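Local coordinates for protein lactococcus lactis MG1363 DpsA (Lactococcus lactis, PDB 1ZS3) that assembles into a twelve-subunit Dps shell that binds DNA and probably protects the cell against oxidative stress, at residues A[44-49]-A[63-68]. Sequence-based numbering, arbitrary orientation.
Sequences RLTQAG and EIAQRE
Leu45 reaches from helix 27-51 across to Ile64, Ala65 and Glu68 of helix 55-81, an example of how one branched side chain can carry most of a helix-helix contact. Apolar contacts dominate. The CD1 methyl of Leu45 meets CG2 of Ile64 at 3.4 Å, the two side chains crossing at a slant. In Ile64, CG1 lies beside the backbone N (chi1 -61°) and CG2 opposite it, a setting that places CG2 against Leu45. Lower on the leucine, CB rests 4.0 Å from CB of Ala65; the small alanine is consistent with the close approach of CA of Leu45 to CA of Ala65, 5.5 Å. Phe118 and Phe122 of helix 111-138 extend the apolar surroundings.

Of the polar residues, Glu68 contributes a carbon, CG, which touches CD1 of Leu45, while its OE1 is hydrogen-bonded to Gln125. Thr46 brings its hydroxyl oxygen OG1 near the Ala65 methyl but hydrogen-bonds Asn42 O, one turn back on its own helix. The axes of segments 44-49 and 63-68 approach to 8.7 Å, with N-to-C directions 160° apart, the nearly antiparallel pairing of consecutive helices in the four-helix bundle of the Dps subunit. With no hydrogen bond between the segments, the contact rests on buried, largely apolar packing, while Glu68 OE1 and Thr46 OG1 find partners outside it.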
loop_
_atom_site.group_PDB
_atom_site.type_symbol
_atom_site.label_atom_id
_atom_site.label_comp_id
_atom_site.label_asym_id
_atom_site.label_seq_id
_atom_site.Cartn_x
_atom_site.Cartn_y
_atom_site.Cartn_z
ATOM N N ARG A 44 32.120 11.313 -4.775
ATOM C CA ARG A 44 32.065 12.616 -5.399
ATOM C C ARG A 44 30.666 13.179 -5.394
ATOM O O ARG A 44 30.491 14.385 -5.240
ATOM C CB ARG A 44 32.600 12.512 -6.842
ATOM C CG ARG A 44 34.105 12.769 -7.003
ATOM C CD ARG A 44 34.412 14.192 -7.415
ATOM N NE ARG A 44 34.034 14.412 -8.818
ATOM C CZ ARG A 44 33.518 15.541 -9.310
ATOM N NH1 ARG A 44 33.284 16.618 -8.550
ATOM N NH2 ARG A 44 33.229 15.567 -10.599
ATOM N N LEU A 45 29.672 12.301 -5.560
ATOM C CA LEU A 45 28.256 12.648 -5.625
ATOM C C LEU A 45 27.743 12.751 -4.244
ATOM O O LEU A 45 26.862 13.547 -3.997
ATOM C CB LEU A 45 27.448 11.576 -6.373
ATOM C CG LEU A 45 27.652 11.585 -7.899
ATOM C CD1 LEU A 45 27.277 10.285 -8.527
ATOM C CD2 LEU A 45 26.876 12.749 -8.556
ATOM N N THR A 46 28.257 11.932 -3.319
ATOM C CA THR A 46 28.043 12.143 -1.907
ATOM C C THR A 46 28.546 13.508 -1.434
ATOM O O THR A 46 27.861 14.198 -0.664
ATOM C CB THR A 46 28.747 11.074 -1.112
ATOM O OG1 THR A 46 28.155 9.796 -1.386
ATOM C CG2 THR A 46 28.524 11.262 0.368
ATOM N N GLN A 47 29.739 13.922 -1.865
ATOM C CA GLN A 47 30.236 15.258 -1.520
ATOM C C GLN A 47 29.313 16.344 -2.074
ATOM O O GLN A 47 28.896 17.234 -1.328
ATOM C CB GLN A 47 31.658 15.455 -2.070
ATOM C CG GLN A 47 32.135 16.937 -2.093
ATOM C CD GLN A 47 33.565 17.092 -2.560
ATOM O OE1 GLN A 47 33.824 17.098 -3.769
ATOM N NE2 GLN A 47 34.492 17.216 -1.611
ATOM N N ALA A 48 29.019 16.284 -3.362
ATOM C CA ALA A 48 28.170 17.292 -4.018
ATOM C C ALA A 48 26.724 17.310 -3.453
ATOM O O ALA A 48 26.077 18.348 -3.380
ATOM C CB ALA A 48 28.182 17.073 -5.553
ATOM N N GLY A 49 26.273 16.138 -3.003
ATOM C CA GLY A 49 24.927 15.940 -2.499
ATOM C C GLY A 49 24.816 16.612 -1.166
ATOM O O GLY A 49 23.723 16.762 -0.652
ATOM N N GLU A 63 20.503 10.869 -5.124
ATOM C CA GLU A 63 19.812 9.779 -5.833
ATOM C C GLU A 63 20.788 9.080 -6.759
ATOM O O GLU A 63 20.872 7.859 -6.774
ATOM C CB GLU A 63 18.572 10.269 -6.587
ATOM C CG GLU A 63 17.259 9.703 -6.043
ATOM C CD GLU A 63 16.300 9.382 -7.206
ATOM O OE1 GLU A 63 16.299 8.182 -7.651
ATOM O OE2 GLU A 63 15.549 10.319 -7.685
ATOM N N ILE A 64 21.559 9.868 -7.502
ATOM C CA ILE A 64 22.578 9.334 -8.385
ATOM C C ILE A 64 23.666 8.568 -7.593
ATOM O O ILE A 64 24.157 7.587 -8.087
ATOM C CB ILE A 64 23.182 10.427 -9.278
ATOM C CG1 ILE A 64 22.090 11.046 -10.165
ATOM C CG2 ILE A 64 24.305 9.870 -10.171
ATOM C CD1 ILE A 64 22.426 12.360 -10.714
ATOM N N ALA A 65 24.035 9.027 -6.390
ATOM C CA ALA A 65 24.913 8.293 -5.501
ATOM C C ALA A 65 24.326 6.895 -5.196
ATOM O O ALA A 65 25.031 5.913 -5.366
ATOM C CB ALA A 65 25.181 9.064 -4.260
ATOM N N GLN A 66 23.072 6.824 -4.752
ATOM C CA GLN A 66 22.462 5.548 -4.382
ATOM C C GLN A 66 22.358 4.579 -5.550
ATOM O O GLN A 66 22.424 3.358 -5.354
ATOM C CB GLN A 66 21.071 5.771 -3.727
ATOM C CG GLN A 66 20.888 4.818 -2.532
ATOM C CD GLN A 66 19.563 3.981 -2.565
ATOM O OE1 GLN A 66 19.586 2.760 -2.273
ATOM N NE2 GLN A 66 18.441 4.666 -2.899
ATOM N N ARG A 67 22.230 5.122 -6.761
ATOM C CA ARG A 67 22.130 4.293 -7.928
ATOM C C ARG A 67 23.492 3.715 -8.293
ATOM O O ARG A 67 23.572 2.601 -8.831
ATOM C CB ARG A 67 21.562 5.072 -9.128
ATOM C CG ARG A 67 20.162 5.677 -8.943
ATOM C CD ARG A 67 18.992 4.694 -8.904
ATOM N NE ARG A 67 18.531 4.476 -10.270
ATOM C CZ ARG A 67 18.680 3.346 -10.974
ATOM N NH1 ARG A 67 18.233 3.297 -12.236
ATOM N NH2 ARG A 67 19.242 2.266 -10.431
ATOM N N GLU A 68 24.551 4.482 -8.051
ATOM C CA GLU A 68 25.907 4.030 -8.386
ATOM C C GLU A 68 26.301 2.893 -7.442
ATOM O O GLU A 68 26.906 1.934 -7.879
ATOM C CB GLU A 68 26.893 5.200 -8.366
ATOM C CG GLU A 68 26.637 6.288 -9.435
ATOM C CD GLU A 68 27.306 6.074 -10.785
ATOM O OE1 GLU A 68 28.470 6.484 -10.936
ATOM O OE2 GLU A 68 26.669 5.543 -11.723
#